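Local coordinates for lipoate-protein ligase, putative (PDB 1VQZ) that belongs to the lipoate-protein ligase family, pairing a catalytic domain of the class II tRNA synthetase-like clan with a smaller C-terminal domain, at residues D302-V307 against K316-I321; F258-G263 against A275-S280; T23-A28 against A235-I240. All coordinates share one frame; numbering follows the deposited sequence.

Interaction 1: residues D302-V307 against K316-I321; sequences DVLRGV and KALKTI
V303 reaches T320 with CG2, which its first torsion (chi1 72°, for CG1) puts anti to the backbone N, beside the carbonyl carbon; CG2 comes to 3.7 Å from T320 OG1. In T320 the hydroxyl itself lies between the backbone N and the carbonyl carbon (chi1 68°), and this returns it to its own chain, where OG1 donates to A317 O at 2.6 Å on a lone pair in the carbonyl plane. That carbonyl also accepts from T320 N, so two bonds grip an oxygen at the end of its helix. Much of the rest is apolar and centres on A317 CB, which is touched by L304 CD2 at 3.9 Å and by V307 CG2 at 4.1 Å. Separately, L304 CD2 meets L318 CD2 at 4.3 Å. A type II turn from L304 to V307, with G306 at positive phi, swings V307 back toward A317. V339 and I335 of helix 332-339 extend the packing from L304 and L318. Here two consecutive short helices, 298-304 and 311-318, joined by a short loop, pack at their C-terminal ends within the family's C-terminal region.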
ATOM      1  N   ASP A 302       7.774  18.281  -6.686  1.00 30.73           N
ATOM      2  CA  ASP A 302       8.101  19.616  -6.167  1.00 30.01           C
ATOM      3  C   ASP A 302       9.489  20.102  -6.591  1.00 32.77           C
ATOM      4  O   ASP A 302       9.660  21.268  -6.920  1.00 34.46           O
ATOM      5  CB  ASP A 302       7.951  19.669  -4.657  1.00 33.64           C
ATOM      6  CG  ASP A 302       6.490  19.597  -4.196  1.00 35.16           C
ATOM      7  OD1 ASP A 302       5.547  19.703  -5.026  1.00 33.59           O
ATOM      8  OD2 ASP A 302       6.297  19.414  -2.986  1.00 37.96           O
ATOM      9  N   VAL A 303      10.450  19.193  -6.629  1.00 34.60           N
ATOM     10  CA  VAL A 303      11.818  19.514  -6.994  1.00 35.69           C
ATOM     11  C   VAL A 303      11.953  19.720  -8.494  1.00 35.35           C
ATOM     12  O   VAL A 303      12.893  20.347  -8.931  1.00 35.00           O
ATOM     13  CB  VAL A 303      12.858  18.446  -6.465  1.00 34.24           C
ATOM     14  CG1 VAL A 303      12.807  17.131  -7.210  1.00 38.38           C
ATOM     15  CG2 VAL A 303      14.290  18.985  -6.565  1.00 39.57           C
ATOM     16  N   LEU A 304      11.008  19.222  -9.287  1.00 34.86           N
ATOM     17  CA  LEU A 304      11.133  19.317 -10.745  1.00 33.98           C
ATOM     18  C   LEU A 304      10.457  20.543 -11.324  1.00 33.73           C
ATOM     19  O   LEU A 304      10.781  20.987 -12.424  1.00 31.92           O
ATOM     20  CB  LEU A 304      10.608  18.044 -11.412  1.00 34.43           C
ATOM     21  CG  LEU A 304      11.535  16.819 -11.284  1.00 32.49           C
ATOM     22  CD1 LEU A 304      10.937  15.637 -11.953  1.00 39.43           C
ATOM     23  CD2 LEU A 304      12.967  17.048 -11.795  1.00 36.00           C
ATOM     24  N   ARG A 305       9.499  21.064 -10.574  1.00 35.55           N
ATOM     25  CA  ARG A 305       8.782  22.269 -10.932  1.00 38.58           C
ATOM     26  C   ARG A 305       9.761  23.458 -11.080  1.00 34.62           C
ATOM     27  O   ARG A 305      10.558  23.704 -10.207  1.00 33.93           O
ATOM     28  CB  ARG A 305       7.703  22.549  -9.883  1.00 40.78           C
ATOM     29  CG  ARG A 305       6.399  22.987 -10.463  1.00 44.75           C
ATOM     30  CD  ARG A 305       5.319  23.111  -9.412  1.00 40.52           C
ATOM     31  NE  ARG A 305       4.464  21.932  -9.353  1.00 37.89           N
ATOM     32  CZ  ARG A 305       4.389  21.072  -8.341  1.00 34.72           C
ATOM     33  NH1 ARG A 305       5.150  21.214  -7.253  1.00 31.39           N
ATOM     34  NH2 ARG A 305       3.554  20.054  -8.444  1.00 45.13           N
ATOM     35  N   GLY A 306       9.714  24.130 -12.232  1.00 33.66           N
ATOM     36  CA  GLY A 306      10.602  25.245 -12.570  1.00 33.20           C
ATOM     37  C   GLY A 306      11.947  24.823 -13.150  1.00 31.49           C
ATOM     38  O   GLY A 306      12.772  25.664 -13.522  1.00 29.88           O
ATOM     39  N   VAL A 307      12.209  23.526 -13.192  1.00 29.33           N
ATOM     40  CA  VAL A 307      13.429  23.025 -13.849  1.00 31.25           C
ATOM     41  C   VAL A 307      13.291  23.076 -15.386  1.00 30.55           C
ATOM     42  O   VAL A 307      12.199  22.894 -15.942  1.00 26.31           O
ATOM     43  CB  VAL A 307      13.777  21.611 -13.344  1.00 32.61           C
ATOM     44  CG1 VAL A 307      15.004  21.018 -14.049  1.00 32.39           C
ATOM     45  CG2 VAL A 307      14.016  21.664 -11.815  1.00 33.60           C
ATOM     46  N   LYS A 316      20.093  16.447 -12.807  1.00 31.62           N
ATOM     47  CA  LYS A 316      20.768  17.253 -11.788  1.00 32.45           C
ATOM     48  C   LYS A 316      19.855  17.523 -10.568  1.00 30.36           C
ATOM     49  O   LYS A 316      20.249  17.359  -9.418  1.00 28.21           O
ATOM     50  CB  LYS A 316      21.268  18.549 -12.435  1.00 32.35           C
ATOM     51  CG  LYS A 316      22.288  19.278 -11.670  1.00 39.47           C
ATOM     52  CD  LYS A 316      23.232  20.095 -12.569  1.00 49.19           C
ATOM     53  CE  LYS A 316      24.182  20.961 -11.713  1.00 48.96           C
ATOM     54  NZ  LYS A 316      25.488  21.283 -12.412  1.00 50.20           N
ATOM     55  N   ALA A 317      18.602  17.871 -10.837  1.00 27.44           N
ATOM     56  CA  ALA A 317      17.607  18.081  -9.793  1.00 27.57           C
ATOM     57  C   ALA A 317      17.342  16.793  -9.005  1.00 25.82           C
ATOM     58  O   ALA A 317      17.209  16.789  -7.743  1.00 27.33           O
ATOM     59  CB  ALA A 317      16.268  18.605 -10.395  1.00 27.84           C
ATOM     60  N   LEU A 318      17.287  15.687  -9.717  1.00 27.13           N
ATOM     61  CA  LEU A 318      17.004  14.425  -9.058  1.00 28.71           C
ATOM     62  C   LEU A 318      18.150  13.970  -8.145  1.00 29.33           C
ATOM     63  O   LEU A 318      17.931  13.233  -7.150  1.00 29.35           O
ATOM     64  CB  LEU A 318      16.649  13.356 -10.064  1.00 27.01           C
ATOM     65  CG  LEU A 318      15.310  13.508 -10.810  1.00 31.77           C
ATOM     66  CD1 LEU A 318      15.236  12.404 -11.894  1.00 27.77           C
ATOM     67  CD2 LEU A 318      14.138  13.402  -9.861  1.00 35.53           C
ATOM     68  N   LYS A 319      19.370  14.366  -8.487  1.00 30.09           N
ATOM     69  CA  LYS A 319      20.548  14.075  -7.644  1.00 26.61           C
ATOM     70  C   LYS A 319      20.629  14.976  -6.400  1.00 26.54           C
ATOM     71  O   LYS A 319      21.592  14.863  -5.644  1.00 31.33           O
ATOM     72  CB  LYS A 319      21.864  14.168  -8.433  1.00 25.92           C
ATOM     73  CG  LYS A 319      21.829  13.439  -9.744  1.00 25.44           C
ATOM     74  CD  LYS A 319      23.103  13.170 -10.413  1.00 33.27           C
ATOM     75  CE  LYS A 319      23.595  11.750 -10.114  1.00 48.10           C
ATOM     76  NZ  LYS A 319      22.499  10.699 -10.218  1.00 42.61           N
ATOM     77  N   THR A 320      19.643  15.850  -6.180  1.00 26.62           N
ATOM     78  CA  THR A 320      19.559  16.650  -4.946  1.00 29.47           C
ATOM     79  C   THR A 320      18.591  16.028  -3.922  1.00 30.59           C
ATOM     80  O   THR A 320      18.344  16.607  -2.864  1.00 30.36           O
ATOM     81  CB  THR A 320      19.140  18.117  -5.191  1.00 27.72           C
ATOM     82  OG1 THR A 320      17.781  18.161  -5.632  1.00 34.20           O
ATOM     83  CG2 THR A 320      20.020  18.779  -6.201  1.00 26.79           C
ATOM     84  N   ILE A 321      18.072  14.847  -4.233  1.00 29.85           N
ATOM     85  CA  ILE A 321      17.147  14.139  -3.327  1.00 30.14           C
ATOM     86  C   ILE A 321      17.464  12.670  -3.273  1.00 28.83           C
ATOM     87  O   ILE A 321      18.096  12.148  -4.179  1.00 30.84           O
ATOM     88  CB  ILE A 321      15.681  14.317  -3.774  1.00 28.96           C
ATOM     89  CG1 ILE A 321      15.467  13.767  -5.203  1.00 34.65           C
ATOM     90  CG2 ILE A 321      15.311  15.788  -3.664  1.00 33.22           C
ATOM     91  CD1 ILE A 321      14.107  13.289  -5.488  1.00 35.41           C
TER

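Interaction 2: residues F258-G263 against A275-S280; sequences FNVRRG and ANVTES
The flat amide of N259 lies against the backbone of V277 and uses both of its polar atoms there. ND2 donates to V277 O at 2.8 Å, with that oxygen only 5° out of the amide plane. OD1 accepts from V277 N at 2.8 Å, along a nearly straight N-H but with the donor tilted from the plane of the amide. The side chain thus imitates a neighbouring strand's peptide, and its rotation is fixed at both ends. It can do so because CG sits between the backbone N and carbonyl carbon (chi1 56°), turned onto the partner strand. Other flat groups find partners outside the two segments: the ring of F258 meets F274 edge-to-face, and the guanidinium of R261 makes a cation-pi contact with F181. Within its own segment, R261 has G263 N over one guanidinium face. Next to the amide along the chain, N259 N (3.0 Å) and V260 N (2.8 Å) both donate to A275 O, a classic beta bulge, and A275 N returns a bond to V260 O. V260 CG2 and V277 CG2 touch at 4.3 Å, beside Y309. The bulge lies at the open end of the antiparallel hairpin 260-266/269-278; strand 182-183 flanks one arm, strand 281-289 the other, and R262 reaches the backbone of helix 332-339.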
ATOM      1  N   PHE A 258      -1.554  19.345 -18.784  1.00 33.14           N
ATOM      2  CA  PHE A 258      -0.300  18.866 -19.373  1.00 33.43           C
ATOM      3  C   PHE A 258      -0.294  19.064 -20.848  1.00 31.26           C
ATOM      4  O   PHE A 258      -1.324  19.062 -21.477  1.00 32.68           O
ATOM      5  CB  PHE A 258      -0.028  17.385 -19.048  1.00 32.83           C
ATOM      6  CG  PHE A 258      -0.964  16.421 -19.722  1.00 37.69           C
ATOM      7  CD1 PHE A 258      -2.221  16.156 -19.186  1.00 38.33           C
ATOM      8  CD2 PHE A 258      -0.585  15.772 -20.899  1.00 35.38           C
ATOM      9  CE1 PHE A 258      -3.087  15.246 -19.800  1.00 38.04           C
ATOM     10  CE2 PHE A 258      -1.466  14.882 -21.553  1.00 42.80           C
ATOM     11  CZ  PHE A 258      -2.712  14.621 -21.010  1.00 35.06           C
ATOM     12  N   ASN A 259       0.877  19.329 -21.392  1.00 32.15           N
ATOM     13  CA  ASN A 259       1.050  19.323 -22.822  1.00 28.47           C
ATOM     14  C   ASN A 259       2.060  18.253 -23.194  1.00 29.26           C
ATOM     15  O   ASN A 259       2.410  18.126 -24.352  1.00 29.74           O
ATOM     16  CB  ASN A 259       1.421  20.718 -23.374  1.00 31.39           C
ATOM     17  CG  ASN A 259       2.676  21.332 -22.720  1.00 26.90           C
ATOM     18  OD1 ASN A 259       3.318  20.721 -21.865  1.00 28.51           O
ATOM     19  ND2 ASN A 259       3.016  22.560 -23.137  1.00 29.35           N
ATOM     20  N   VAL A 260       2.540  17.483 -22.199  1.00 29.70           N
ATOM     21  CA  VAL A 260       3.400  16.328 -22.470  1.00 30.67           C
ATOM     22  C   VAL A 260       2.939  15.140 -21.602  1.00 32.24           C
ATOM     23  O   VAL A 260       2.688  15.314 -20.387  1.00 31.16           O
ATOM     24  CB  VAL A 260       4.869  16.583 -22.117  1.00 34.60           C
ATOM     25  CG1 VAL A 260       5.687  15.266 -22.269  1.00 40.40           C
ATOM     26  CG2 VAL A 260       5.460  17.660 -22.966  1.00 30.51           C
ATOM     27  N   ARG A 261       2.859  13.960 -22.217  1.00 29.42           N
ATOM     28  CA  ARG A 261       2.702  12.713 -21.487  1.00 31.75           C
ATOM     29  C   ARG A 261       3.743  11.703 -21.951  1.00 30.85           C
ATOM     30  O   ARG A 261       3.960  11.525 -23.151  1.00 31.40           O
ATOM     31  CB  ARG A 261       1.303  12.098 -21.625  1.00 33.41           C
ATOM     32  CG  ARG A 261       1.174  10.743 -20.841  1.00 36.04           C
ATOM     33  CD  ARG A 261       0.314   9.715 -21.544  1.00 35.57           C
ATOM     34  NE  ARG A 261       0.432   8.374 -20.940  1.00 36.18           N
ATOM     35  CZ  ARG A 261       1.100   7.336 -21.448  1.00 30.97           C
ATOM     36  NH1 ARG A 261       1.731   7.428 -22.614  1.00 33.37           N
ATOM     37  NH2 ARG A 261       1.120   6.181 -20.788  1.00 37.35           N
ATOM     38  N   ARG A 262       4.393  11.067 -20.976  1.00 27.64           N
ATOM     39  CA  ARG A 262       5.318   9.989 -21.234  1.00 30.54           C
ATOM     40  C   ARG A 262       5.014   8.795 -20.311  1.00 28.98           C
ATOM     41  O   ARG A 262       4.467   8.973 -19.223  1.00 34.59           O
ATOM     42  CB  ARG A 262       6.744  10.503 -21.027  1.00 32.98           C
ATOM     43  CG  ARG A 262       7.171  11.530 -22.098  1.00 34.51           C
ATOM     44  CD  ARG A 262       8.520  12.167 -21.710  1.00 38.65           C
ATOM     45  NE  ARG A 262       9.622  11.208 -21.658  1.00 35.26           N
ATOM     46  CZ  ARG A 262      10.289  10.731 -22.712  1.00 40.04           C
ATOM     47  NH1 ARG A 262       9.971  11.083 -23.958  1.00 45.98           N
ATOM     48  NH2 ARG A 262      11.278   9.865 -22.519  1.00 43.94           N
ATOM     49  N   GLY A 263       5.369   7.593 -20.758  1.00 27.81           N
ATOM     50  CA  GLY A 263       5.157   6.376 -20.004  1.00 28.75           C
ATOM     51  C   GLY A 263       6.240   5.342 -20.263  1.00 27.78           C
ATOM     52  O   GLY A 263       6.509   4.956 -21.407  1.00 26.48           O
ATOM     53  N   ALA A 275       3.369  16.311 -17.843  1.00 29.03           N
ATOM     54  CA  ALA A 275       4.065  17.594 -17.617  1.00 31.95           C
ATOM     55  C   ALA A 275       3.492  18.711 -18.458  1.00 32.44           C
ATOM     56  O   ALA A 275       3.196  18.512 -19.651  1.00 33.13           O
ATOM     57  CB  ALA A 275       5.519  17.450 -17.899  1.00 31.32           C
ATOM     58  N   ASN A 276       3.347  19.881 -17.829  1.00 32.69           N
ATOM     59  CA  ASN A 276       3.039  21.131 -18.523  1.00 31.16           C
ATOM     60  C   ASN A 276       4.314  21.960 -18.635  1.00 30.46           C
ATOM     61  O   ASN A 276       4.850  22.435 -17.629  1.00 29.75           O
ATOM     62  CB  ASN A 276       1.979  21.906 -17.742  1.00 31.37           C
ATOM     63  CG  ASN A 276       1.212  22.838 -18.604  1.00 33.04           C
ATOM     64  OD1 ASN A 276       0.861  22.508 -19.733  1.00 35.19           O
ATOM     65  ND2 ASN A 276       0.934  24.013 -18.091  1.00 32.54           N
ATOM     66  N   VAL A 277       4.798  22.088 -19.874  1.00 33.22           N
ATOM     67  CA  VAL A 277       6.070  22.712 -20.194  1.00 31.79           C
ATOM     68  C   VAL A 277       5.756  24.005 -20.941  1.00 30.60           C
ATOM     69  O   VAL A 277       5.044  24.001 -21.965  1.00 29.68           O
ATOM     70  CB  VAL A 277       6.957  21.787 -21.063  1.00 32.86           C
ATOM     71  CG1 VAL A 277       8.260  22.523 -21.515  1.00 32.14           C
ATOM     72  CG2 VAL A 277       7.288  20.482 -20.330  1.00 29.79           C
ATOM     73  N   THR A 278       6.220  25.104 -20.377  1.00 31.57           N
ATOM     74  CA  THR A 278       6.018  26.442 -20.937  1.00 34.15           C
ATOM     75  C   THR A 278       7.364  27.128 -20.858  1.00 32.05           C
ATOM     76  O   THR A 278       8.109  26.938 -19.897  1.00 30.22           O
ATOM     77  CB  THR A 278       4.996  27.260 -20.111  1.00 34.19           C
ATOM     78  OG1 THR A 278       5.520  27.474 -18.798  1.00 52.28           O
ATOM     79  CG2 THR A 278       3.697  26.533 -19.968  1.00 38.66           C
ATOM     80  N   GLU A 279       7.705  27.878 -21.894  1.00 32.51           N
ATOM     81  CA  GLU A 279       8.984  28.560 -21.933  1.00 34.65           C
ATOM     82  C   GLU A 279      10.162  27.626 -21.622  1.00 32.15           C
ATOM     83  O   GLU A 279      11.102  28.005 -20.927  1.00 30.72           O
ATOM     84  CB  GLU A 279       8.943  29.777 -20.987  1.00 36.38           C
ATOM     85  CG  GLU A 279       8.041  30.919 -21.532  1.00 32.86           C
ATOM     86  N   SER A 280      10.094  26.405 -22.156  1.00 29.73           N
ATOM     87  CA  SER A 280      11.139  25.386 -21.974  1.00 29.79           C
ATOM     88  C   SER A 280      11.453  24.945 -20.514  1.00 30.90           C
ATOM     89  O   SER A 280      12.548  24.467 -20.231  1.00 30.60           O
ATOM     90  CB  SER A 280      12.406  25.814 -22.722  1.00 30.56           C
ATOM     91  OG  SER A 280      12.053  26.118 -24.067  1.00 32.16           O
TER

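Interaction 3: residues T23-A28 against A235-I240; sequences TAFNIA and AEINRI
Apolar contacts carry most of the meeting of F25 and A28 with I237 and I240, and they illustrate how two helices can pack through small and branched side chains. CE1 of the F25 ring rests 3.6 Å from I237 CG2, approaching at a slant. The ring gets there because CG is anti to the backbone N (chi1 173°), a torsion that carries it from the flank of its helix across to the partner. A28 presents nothing but its CB, and that methyl meets I240 CG2 at 4.0 Å and I237 CG2 at 4.1 Å. In both isoleucines the CG2 branch does the touching.

A van der Waals contact with the backbone adds to these: A28 CB lies 3.6 Å from I237 O.

The contact between ring and amide is of another kind. N238 OD1 lies at the edge of the F25 ring, near its plane and 3.3 Å from CD1, with the ring and amide planes 31° apart. An oxygen carrying partial negative charge beside aromatic hydrogens is probably mildly favourable, while the ND2 of the same amide makes a weak bond back to L234 O. No hydrogen bond joins the two segments.

The short helical segments run at 117° to each other, with their axes 8.6 Å apart at closest approach. Helix 23-36 also packs against strand 76-79, through T23 and I27 on V78; I27 touches F245 of helix 231-245 as well. Further along helix 23-36, Y32 touches both I237 and I240, and its hydroxyl is hydrogen-bonded to E236 OE1.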
ATOM      1  N   THR A  23     -15.054  -1.045   3.293  1.00 30.08           N
ATOM      2  CA  THR A  23     -13.700  -0.793   2.869  1.00 30.61           C
ATOM      3  C   THR A  23     -13.274   0.658   3.112  1.00 29.72           C
ATOM      4  O   THR A  23     -12.222   0.926   3.713  1.00 31.34           O
ATOM      5  CB  THR A  23     -13.495  -1.179   1.374  1.00 31.27           C
ATOM      6  OG1 THR A  23     -13.838  -2.555   1.171  1.00 27.92           O
ATOM      7  CG2 THR A  23     -12.047  -0.969   0.954  1.00 33.27           C
ATOM      8  N   ALA A  24     -14.066   1.588   2.635  1.00 29.92           N
ATOM      9  CA  ALA A  24     -13.719   2.986   2.783  1.00 31.11           C
ATOM     10  C   ALA A  24     -13.651   3.436   4.252  1.00 31.51           C
ATOM     11  O   ALA A  24     -12.749   4.193   4.623  1.00 31.44           O
ATOM     12  CB  ALA A  24     -14.675   3.834   2.006  1.00 32.33           C
ATOM     13  N   PHE A  25     -14.567   2.939   5.085  1.00 27.81           N
ATOM     14  CA  PHE A  25     -14.562   3.206   6.505  1.00 26.05           C
ATOM     15  C   PHE A  25     -13.275   2.654   7.157  1.00 28.79           C
ATOM     16  O   PHE A  25     -12.601   3.338   7.950  1.00 28.59           O
ATOM     17  CB  PHE A  25     -15.812   2.614   7.190  1.00 29.89           C
ATOM     18  CG  PHE A  25     -15.756   2.717   8.688  1.00 28.75           C
ATOM     19  CD1 PHE A  25     -16.025   3.923   9.315  1.00 30.36           C
ATOM     20  CD2 PHE A  25     -15.345   1.639   9.455  1.00 29.03           C
ATOM     21  CE1 PHE A  25     -15.922   4.029  10.692  1.00 29.74           C
ATOM     22  CE2 PHE A  25     -15.218   1.741  10.824  1.00 30.37           C
ATOM     23  CZ  PHE A  25     -15.494   2.947  11.439  1.00 30.14           C
ATOM     24  N   ASN A  26     -12.946   1.420   6.811  1.00 29.52           N
ATOM     25  CA  ASN A  26     -11.807   0.718   7.386  1.00 30.35           C
ATOM     26  C   ASN A  26     -10.487   1.411   7.092  1.00 29.71           C
ATOM     27  O   ASN A  26      -9.567   1.469   7.957  1.00 28.99           O
ATOM     28  CB  ASN A  26     -11.736  -0.717   6.869  1.00 28.96           C
ATOM     29  CG  ASN A  26     -12.815  -1.657   7.468  1.00 30.01           C
ATOM     30  OD1 ASN A  26     -13.532  -1.329   8.436  1.00 28.90           O
ATOM     31  ND2 ASN A  26     -12.949  -2.859   6.838  1.00 26.05           N
ATOM     32  N   ILE A  27     -10.355   1.882   5.853  1.00 29.61           N
ATOM     33  CA  ILE A  27      -9.142   2.527   5.434  1.00 29.46           C
ATOM     34  C   ILE A  27      -9.058   3.891   6.126  1.00 27.72           C
ATOM     35  O   ILE A  27      -7.963   4.305   6.574  1.00 27.15           O
ATOM     36  CB  ILE A  27      -9.018   2.508   3.907  1.00 29.65           C
ATOM     37  CG1 ILE A  27      -8.776   1.064   3.436  1.00 26.08           C
ATOM     38  CG2 ILE A  27      -7.849   3.354   3.390  1.00 31.28           C
ATOM     39  CD1 ILE A  27      -8.804   0.943   1.946  1.00 28.92           C
ATOM     40  N   ALA A  28     -10.209   4.578   6.237  1.00 30.92           N
ATOM     41  CA  ALA A  28     -10.269   5.861   6.984  1.00 27.56           C
ATOM     42  C   ALA A  28      -9.818   5.668   8.460  1.00 30.18           C
ATOM     43  O   ALA A  28      -9.079   6.491   9.048  1.00 26.21           O
ATOM     44  CB  ALA A  28     -11.672   6.441   6.903  1.00 32.79           C
ATOM     45  N   ALA A 235     -17.026   9.943  14.492  1.00 33.68           N
ATOM     46  CA  ALA A 235     -17.500  11.002  13.580  1.00 35.52           C
ATOM     47  C   ALA A 235     -16.389  11.520  12.656  1.00 33.73           C
ATOM     48  O   ALA A 235     -16.604  11.671  11.445  1.00 31.36           O
ATOM     49  CB  ALA A 235     -18.144  12.180  14.379  1.00 34.63           C
ATOM     50  N   GLU A 236     -15.220  11.789  13.244  1.00 32.06           N
ATOM     51  CA  GLU A 236     -14.065  12.290  12.507  1.00 34.44           C
ATOM     52  C   GLU A 236     -13.621  11.241  11.461  1.00 33.32           C
ATOM     53  O   GLU A 236     -13.326  11.564  10.304  1.00 32.42           O
ATOM     54  CB  GLU A 236     -12.887  12.683  13.469  1.00 35.04           C
ATOM     55  CG  GLU A 236     -13.240  13.778  14.581  1.00 45.09           C
ATOM     56  CD  GLU A 236     -12.014  14.478  15.275  1.00 42.35           C
ATOM     57  OE1 GLU A 236     -10.838  14.131  14.929  1.00 40.72           O
ATOM     58  OE2 GLU A 236     -12.227  15.365  16.197  1.00 37.46           O
ATOM     59  N   ILE A 237     -13.570   9.984  11.874  1.00 29.33           N
ATOM     60  CA  ILE A 237     -13.277   8.893  10.967  1.00 31.62           C
ATOM     61  C   ILE A 237     -14.237   8.834   9.768  1.00 31.90           C
ATOM     62  O   ILE A 237     -13.810   8.714   8.634  1.00 31.46           O
ATOM     63  CB  ILE A 237     -13.198   7.532  11.701  1.00 32.12           C
ATOM     64  CG1 ILE A 237     -11.949   7.511  12.589  1.00 34.66           C
ATOM     65  CG2 ILE A 237     -13.143   6.349  10.689  1.00 29.68           C
ATOM     66  CD1 ILE A 237     -11.956   6.404  13.590  1.00 39.13           C
ATOM     67  N   ASN A 238     -15.516   8.938  10.028  1.00 31.84           N
ATOM     68  CA  ASN A 238     -16.499   8.955   8.948  1.00 31.27           C
ATOM     69  C   ASN A 238     -16.409  10.184   8.052  1.00 31.51           C
ATOM     70  O   ASN A 238     -16.664  10.104   6.834  1.00 32.59           O
ATOM     71  CB  ASN A 238     -17.923   8.740   9.530  1.00 33.20           C
ATOM     72  CG  ASN A 238     -18.238   7.232   9.776  1.00 35.02           C
ATOM     73  OD1 ASN A 238     -18.169   6.443   8.850  1.00 41.75           O
ATOM     74  ND2 ASN A 238     -18.547   6.850  11.015  1.00 31.40           N
ATOM     75  N   ARG A 239     -16.056  11.336   8.631  1.00 34.14           N
ATOM     76  CA  ARG A 239     -15.743  12.515   7.823  1.00 33.51           C
ATOM     77  C   ARG A 239     -14.604  12.237   6.819  1.00 30.73           C
ATOM     78  O   ARG A 239     -14.651  12.669   5.678  1.00 30.97           O
ATOM     79  CB  ARG A 239     -15.394  13.704   8.740  1.00 34.94           C
ATOM     80  CG  ARG A 239     -15.055  15.032   8.020  1.00 44.70           C
ATOM     81  CD  ARG A 239     -16.327  15.808   7.594  1.00 50.93           C
ATOM     82  N   ILE A 240     -13.559  11.584   7.279  1.00 27.69           N
ATOM     83  CA  ILE A 240     -12.448  11.202   6.412  1.00 32.36           C
ATOM     84  C   ILE A 240     -12.906  10.213   5.324  1.00 32.93           C
ATOM     85  O   ILE A 240     -12.492  10.318   4.193  1.00 35.92           O
ATOM     86  CB  ILE A 240     -11.258  10.589   7.206  1.00 31.97           C
ATOM     87  CG1 ILE A 240     -10.665  11.666   8.135  1.00 39.81           C
ATOM     88  CG2 ILE A 240     -10.176  10.049   6.217  1.00 33.25           C
ATOM     89  CD1 ILE A 240      -9.570  11.191   9.076  1.00 39.45           C
TER

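Overall arrangement
Interactions 1 and 2 belong together, with centres 15 Å apart and all four segments within the C-terminal region of the family, though their atoms do not touch. Interaction 3 lies about 35 Å from interaction 1 and about 36 Å from interaction 2, centre to centre, and joins helices more than 200 residues apart in sequence. The first two are local, each tying neighbouring elements: consecutive helices in interaction 1, the arms of a hairpin in interaction 2. Chemistry follows place. The surface contact, interaction 2, rests on hydrogen bonds between strands and a side-chain amide, whereas the partly buried helix pairs of interactions 1 and 3 have none across them and rely on methyl groups, supplemented in 3 by an aromatic ring.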